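Local coordinates for Esterase/lipase-like protein (Caldicellulosiruptor lactoaceticus 6A, PDB 6A6O), which hydrolyses acetyl esters and xylosides, as a bifunctional acetyl esterase and 1,4-beta-xylosidase, at residues I21-N26 with K107-L112; V113-K118 with E158-R163. All blocks are in the same frame, centred on the assembly; numbering follows the deposited sequence.

Contacts 1 and 2 show how one helix can tie together parts of the chain remote in sequence. Both use helix 101-115: I21-N26 meets its middle turns in contact 1, and E158-R163 meets its C-terminal end in contact 2. Their centres lie about 9 Å apart, on the same side of the chain's centre. Two arginines of segment 107-112 reach into contact 2: R108 NH1 forms a salt bridge with E158 OE2 at 2.9 Å, and R111 NH1 probably donates to V160 O, also at 2.9 Å. Neither contact includes S133, D222 or H254, whose geometry is consistent with the catalytic triad of an alpha/beta-hydrolase.

Contact 1. Residues I21-N26 with K107-L112; sequences IPLWEN and KRAIRL
R108 and L112 of helix 101-115 pack against L23 and W24 in a buried contact that joins the edge of the central sheet to a helix lying against it. The segment 21-26 runs from the short outermost strand 21-22 into a loop, and its chain comes nearest the helix where L23 CA stands 6.1 Å from A109 CA.

R108 carries the polar part. Its CG is anti to the backbone N (chi1 -180°), and a bend at chi2 carries the rest of the chain across the face of the W24 indole. CG sits over one face of the six-membered ring, 3.7 Å from its centroid, in a CH-pi contact. Farther out, the guanidinium stacks flat on the same tryptophan, its plane turned only 19° from the ring, with W24 CD1 above the guanidinium centre. R108 NE meanwhile donates to L23 O at 2.8 Å, from above the carbonyl plane. A weak second bond comes from NH2 to the same oxygen. Water 1 lies at the guanidinium edge and accepts from both R108 NH2, at 3.0 Å, and E25 N. NH1 also forms a salt bridge with D155.

In the alpha/beta-hydrolase fold, helices pack on both faces of a largely parallel sheet; here the antiparallel edge strand is brought into that packing. Next to the arginine, on the sheet side, the contact turns apolar. L112 CD2 reaches I21 CG2 at 3.9 Å and also touches P22 O and L23 CA, while L23 CD2 lies 4.1 Å from A109 CB. L43 of the adjoining strand 42-46 touches L23, A109 and L112, and L90 of strand 86-91 meets both L23 and A109.

Contact 2. Residues V113-K118 with E158-R163; sequences VRYFSK and ERVSCR
Y115 and V160 mark the closest passage of the two backbones, their CA atoms 6.5 Å apart, where the last turn of helix 101-115 meets an irregular segment without helix or strand.

R114 reaches across to that segment. Its side chain extends away from its own backbone N (chi1 -172°), and the aliphatic part passes V160, whose CG1 comes within 3.5 Å of R114 CG. A bend at chi3 then carries the guanidinium onward to two backbone carbonyls. NH1 and NH2 grip R163 O end-on, at 2.9 Å from NH1 and 3.0 Å from NH2. NH1 donates to S161 O as well, at 3.0 Å. Both oxygens lie near the guanidinium plane. NH1 stands above the carbonyl planes of both S161 and R163, whereas NH2 approaches R163 O nearly in line with its C=O bond. NE donates to P124 O and NH2 forms a salt bridge with D165, so that bonds on several sides fix the rotation of the group.

The carbonyl-bearing segment belongs to the connection between helix 134-142 and strand 167-170 of the alpha/beta-hydrolase fold, which R114 ties to the end of helix 101-115. An ST turn shapes it locally: S161 OG accepts from R163 N at 3.0 Å, with a nearly straight N-H...O angle of 165°. On the more exposed side lies Y115, which P156 and V157 also touch. The other methyl of V160 approaches this tyrosine at the edge of its ring, CG2 lying 4.1 Å from CD1, and the two side chains cross at about a right angle.

Contact 1. Residues I21-N26 with K107-L112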
# COMPACT_ATOMS: atom_id res chain seq x y z
N ILE A 21 5.88 5.66 -14.66
CA ILE A 21 5.40 6.99 -14.33
C ILE A 21 6.22 7.51 -13.15
O ILE A 21 5.98 7.10 -12.01
CB ILE A 21 3.90 6.99 -13.98
CG1 ILE A 21 3.06 6.42 -15.13
CG2 ILE A 21 3.44 8.40 -13.61
CD1 ILE A 21 1.68 5.97 -14.69
N PRO A 22 7.19 8.39 -13.37
CA PRO A 22 7.97 8.90 -12.24
C PRO A 22 7.05 9.65 -11.28
O PRO A 22 6.13 10.35 -11.70
CB PRO A 22 9.01 9.83 -12.89
CG PRO A 22 8.42 10.17 -14.22
CD PRO A 22 7.64 8.97 -14.65
N LEU A 23 7.28 9.45 -9.98
CA LEU A 23 6.49 10.18 -9.00
C LEU A 23 6.73 11.68 -9.08
O LEU A 23 5.81 12.46 -8.82
CB LEU A 23 6.79 9.67 -7.59
CG LEU A 23 6.58 8.17 -7.41
CD1 LEU A 23 6.72 7.81 -5.93
CD2 LEU A 23 5.22 7.76 -7.95
N TRP A 24 7.95 12.08 -9.44
CA TRP A 24 8.30 13.48 -9.64
C TRP A 24 8.83 13.64 -11.06
O TRP A 24 9.81 12.99 -11.43
CB TRP A 24 9.35 13.94 -8.62
CG TRP A 24 8.78 14.07 -7.23
CD1 TRP A 24 8.16 15.15 -6.69
CD2 TRP A 24 8.77 13.06 -6.21
NE1 TRP A 24 7.77 14.89 -5.40
CE2 TRP A 24 8.13 13.61 -5.08
CE3 TRP A 24 9.25 11.75 -6.15
CZ2 TRP A 24 7.95 12.89 -3.90
CZ3 TRP A 24 9.07 11.03 -4.97
CH2 TRP A 24 8.43 11.60 -3.86
N GLU A 25 8.14 14.47 -11.85
CA GLU A 25 8.57 14.82 -13.20
C GLU A 25 10.07 15.13 -13.26
O GLU A 25 10.81 14.53 -14.05
CB GLU A 25 7.77 16.04 -13.67
CG GLU A 25 7.37 16.05 -15.14
CD GLU A 25 6.62 17.31 -15.51
OE1 GLU A 25 6.12 17.41 -16.65
OE2 GLU A 25 6.51 18.22 -14.64
N ASN A 26 10.51 16.05 -12.41
CA ASN A 26 11.90 16.49 -12.34
C ASN A 26 12.62 15.74 -11.22
O ASN A 26 12.24 15.87 -10.05
CB ASN A 26 11.96 18.00 -12.11
CG ASN A 26 13.36 18.57 -12.24
OD1 ASN A 26 14.34 17.83 -12.37
ND2 ASN A 26 13.47 19.89 -12.20
N LYS A 107 3.02 8.60 -0.32
CA LYS A 107 2.11 9.74 -0.30
C LYS A 107 2.05 10.41 -1.67
O LYS A 107 0.97 10.77 -2.15
CB LYS A 107 2.55 10.75 0.76
CG LYS A 107 2.40 10.27 2.21
CD LYS A 107 2.65 11.43 3.17
CE LYS A 107 2.75 10.97 4.61
NZ LYS A 107 3.14 12.10 5.51
N ARG A 108 3.22 10.57 -2.29
CA ARG A 108 3.27 11.20 -3.61
C ARG A 108 2.48 10.39 -4.63
O ARG A 108 1.75 10.96 -5.45
CB ARG A 108 4.73 11.34 -4.04
CG ARG A 108 4.92 12.00 -5.40
CD ARG A 108 4.44 13.45 -5.43
NE ARG A 108 4.63 13.99 -6.78
CZ ARG A 108 4.60 15.29 -7.10
NH1 ARG A 108 4.38 16.21 -6.17
NH2 ARG A 108 4.80 15.66 -8.36
N ALA A 109 2.61 9.06 -4.58
CA ALA A 109 1.90 8.20 -5.52
C ALA A 109 0.39 8.41 -5.45
O ALA A 109 -0.28 8.52 -6.49
CB ALA A 109 2.27 6.74 -5.27
N ILE A 110 -0.17 8.49 -4.24
CA ILE A 110 -1.62 8.69 -4.11
C ILE A 110 -2.02 10.07 -4.64
O ILE A 110 -3.00 10.20 -5.38
CB ILE A 110 -2.06 8.49 -2.64
CG1 ILE A 110 -1.77 7.06 -2.19
CG2 ILE A 110 -3.57 8.78 -2.50
CD1 ILE A 110 -2.26 6.77 -0.77
N ARG A 111 -1.29 11.12 -4.25
CA ARG A 111 -1.58 12.46 -4.79
C ARG A 111 -1.50 12.47 -6.31
O ARG A 111 -2.34 13.11 -6.98
CB ARG A 111 -0.59 13.48 -4.24
CG ARG A 111 -0.57 13.62 -2.73
CD ARG A 111 0.16 14.91 -2.37
NE ARG A 111 0.88 14.79 -1.11
CZ ARG A 111 0.36 15.06 0.09
NH1 ARG A 111 -0.91 15.44 0.22
NH2 ARG A 111 1.13 14.92 1.17
N LEU A 112 -0.50 11.80 -6.87
CA LEU A 112 -0.30 11.80 -8.32
C LEU A 112 -1.47 11.13 -9.04
O LEU A 112 -2.01 11.68 -10.01
CB LEU A 112 1.00 11.09 -8.66
CG LEU A 112 1.53 11.16 -10.10
CD1 LEU A 112 1.79 12.61 -10.48
CD2 LEU A 112 2.79 10.33 -10.24
O HOH W 1 5.15 14.80 -11.25

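Contact 2. Residues V113-K118 with E158-R163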
# COMPACT_ATOMS: atom_id res chain seq x y z
N VAL A 113 -1.86 9.94 -8.59
CA VAL A 113 -2.97 9.24 -9.23
C VAL A 113 -4.26 10.04 -9.08
O VAL A 113 -5.06 10.14 -10.02
CB VAL A 113 -3.10 7.82 -8.67
CG1 VAL A 113 -4.34 7.14 -9.24
CG2 VAL A 113 -1.85 7.00 -8.97
N ARG A 114 -4.48 10.63 -7.91
CA ARG A 114 -5.69 11.42 -7.72
C ARG A 114 -5.67 12.67 -8.60
O ARG A 114 -6.69 13.05 -9.17
CB ARG A 114 -5.85 11.80 -6.25
CG ARG A 114 -7.16 12.45 -5.92
CD ARG A 114 -7.42 12.43 -4.41
NE ARG A 114 -8.05 11.18 -4.00
CZ ARG A 114 -7.67 10.46 -2.94
NH1 ARG A 114 -6.65 10.84 -2.18
NH2 ARG A 114 -8.32 9.34 -2.65
N TYR A 115 -4.50 13.30 -8.71
CA TYR A 115 -4.38 14.50 -9.53
C TYR A 115 -4.70 14.21 -10.99
O TYR A 115 -5.39 14.99 -11.66
CB TYR A 115 -2.98 15.10 -9.40
CG TYR A 115 -2.77 16.31 -10.28
CD1 TYR A 115 -3.34 17.53 -9.95
CD2 TYR A 115 -2.00 16.23 -11.44
CE1 TYR A 115 -3.15 18.66 -10.76
CE2 TYR A 115 -1.80 17.35 -12.25
CZ TYR A 115 -2.39 18.56 -11.90
OH TYR A 115 -2.20 19.67 -12.69
N PHE A 116 -4.19 13.09 -11.51
CA PHE A 116 -4.39 12.69 -12.89
C PHE A 116 -5.60 11.77 -13.07
O PHE A 116 -5.68 11.09 -14.10
CB PHE A 116 -3.13 12.01 -13.43
CG PHE A 116 -2.02 12.97 -13.74
CD1 PHE A 116 -2.15 13.87 -14.79
CD2 PHE A 116 -0.84 12.95 -13.01
CE1 PHE A 116 -1.12 14.74 -15.09
CE2 PHE A 116 0.18 13.83 -13.31
CZ PHE A 116 0.04 14.72 -14.34
N SER A 117 -6.52 11.74 -12.11
CA SER A 117 -7.60 10.76 -12.15
C SER A 117 -8.49 10.95 -13.38
O SER A 117 -8.91 9.96 -14.01
CB SER A 117 -8.43 10.82 -10.87
OG SER A 117 -8.98 12.11 -10.64
N LYS A 118 -8.81 12.19 -13.73
CA LYS A 118 -9.65 12.41 -14.90
C LYS A 118 -8.96 11.90 -16.16
O LYS A 118 -9.59 11.23 -17.00
CB LYS A 118 -10.01 13.89 -15.03
CG LYS A 118 -11.05 14.18 -16.11
CD LYS A 118 -11.69 15.54 -15.91
CE LYS A 118 -12.26 16.08 -17.21
NZ LYS A 118 -12.20 17.57 -17.26
N GLU A 158 0.77 18.55 -5.14
CA GLU A 158 0.86 18.65 -3.69
C GLU A 158 -0.38 19.24 -3.05
O GLU A 158 -0.55 19.13 -1.82
CB GLU A 158 2.10 19.46 -3.32
CG GLU A 158 3.40 18.74 -3.62
CD GLU A 158 3.60 17.49 -2.76
OE1 GLU A 158 3.23 17.53 -1.56
OE2 GLU A 158 4.13 16.48 -3.27
N ARG A 159 -1.28 19.83 -3.83
CA ARG A 159 -2.52 20.35 -3.28
C ARG A 159 -3.55 19.26 -3.05
O ARG A 159 -4.59 19.53 -2.45
CB ARG A 159 -3.11 21.42 -4.22
CG ARG A 159 -2.12 22.53 -4.54
CD ARG A 159 -2.58 23.42 -5.69
NE ARG A 159 -1.47 24.24 -6.18
CZ ARG A 159 -1.43 24.80 -7.39
NH1 ARG A 159 -2.44 24.64 -8.23
NH2 ARG A 159 -0.38 25.52 -7.75
N VAL A 160 -3.28 18.04 -3.50
CA VAL A 160 -4.25 16.95 -3.53
C VAL A 160 -4.05 16.07 -2.30
O VAL A 160 -2.92 15.88 -1.84
CB VAL A 160 -4.08 16.14 -4.83
CG1 VAL A 160 -4.97 14.94 -4.84
CG2 VAL A 160 -4.35 17.04 -6.05
N SER A 161 -5.16 15.55 -1.77
CA SER A 161 -5.12 14.65 -0.62
C SER A 161 -4.34 13.37 -0.93
O SER A 161 -4.44 12.82 -2.03
CB SER A 161 -6.54 14.28 -0.19
OG SER A 161 -6.53 13.26 0.82
N CYS A 162 -3.56 12.89 0.05
CA CYS A 162 -2.92 11.59 -0.07
C CYS A 162 -3.62 10.51 0.74
O CYS A 162 -3.05 9.45 0.98
CB CYS A 162 -1.44 11.68 0.32
SG CYS A 162 -1.12 12.02 2.06
N ARG A 163 -4.87 10.74 1.14
CA ARG A 163 -5.61 9.74 1.90
C ARG A 163 -6.19 8.69 0.96
O ARG A 163 -6.93 9.03 0.04
CB ARG A 163 -6.73 10.40 2.70
CG ARG A 163 -7.63 9.40 3.41
CD ARG A 163 -8.79 10.10 4.11
NE ARG A 163 -9.60 9.20 4.93
CZ ARG A 163 -10.65 8.50 4.48
NH1 ARG A 163 -11.01 8.59 3.20
NH2 ARG A 163 -11.34 7.74 5.30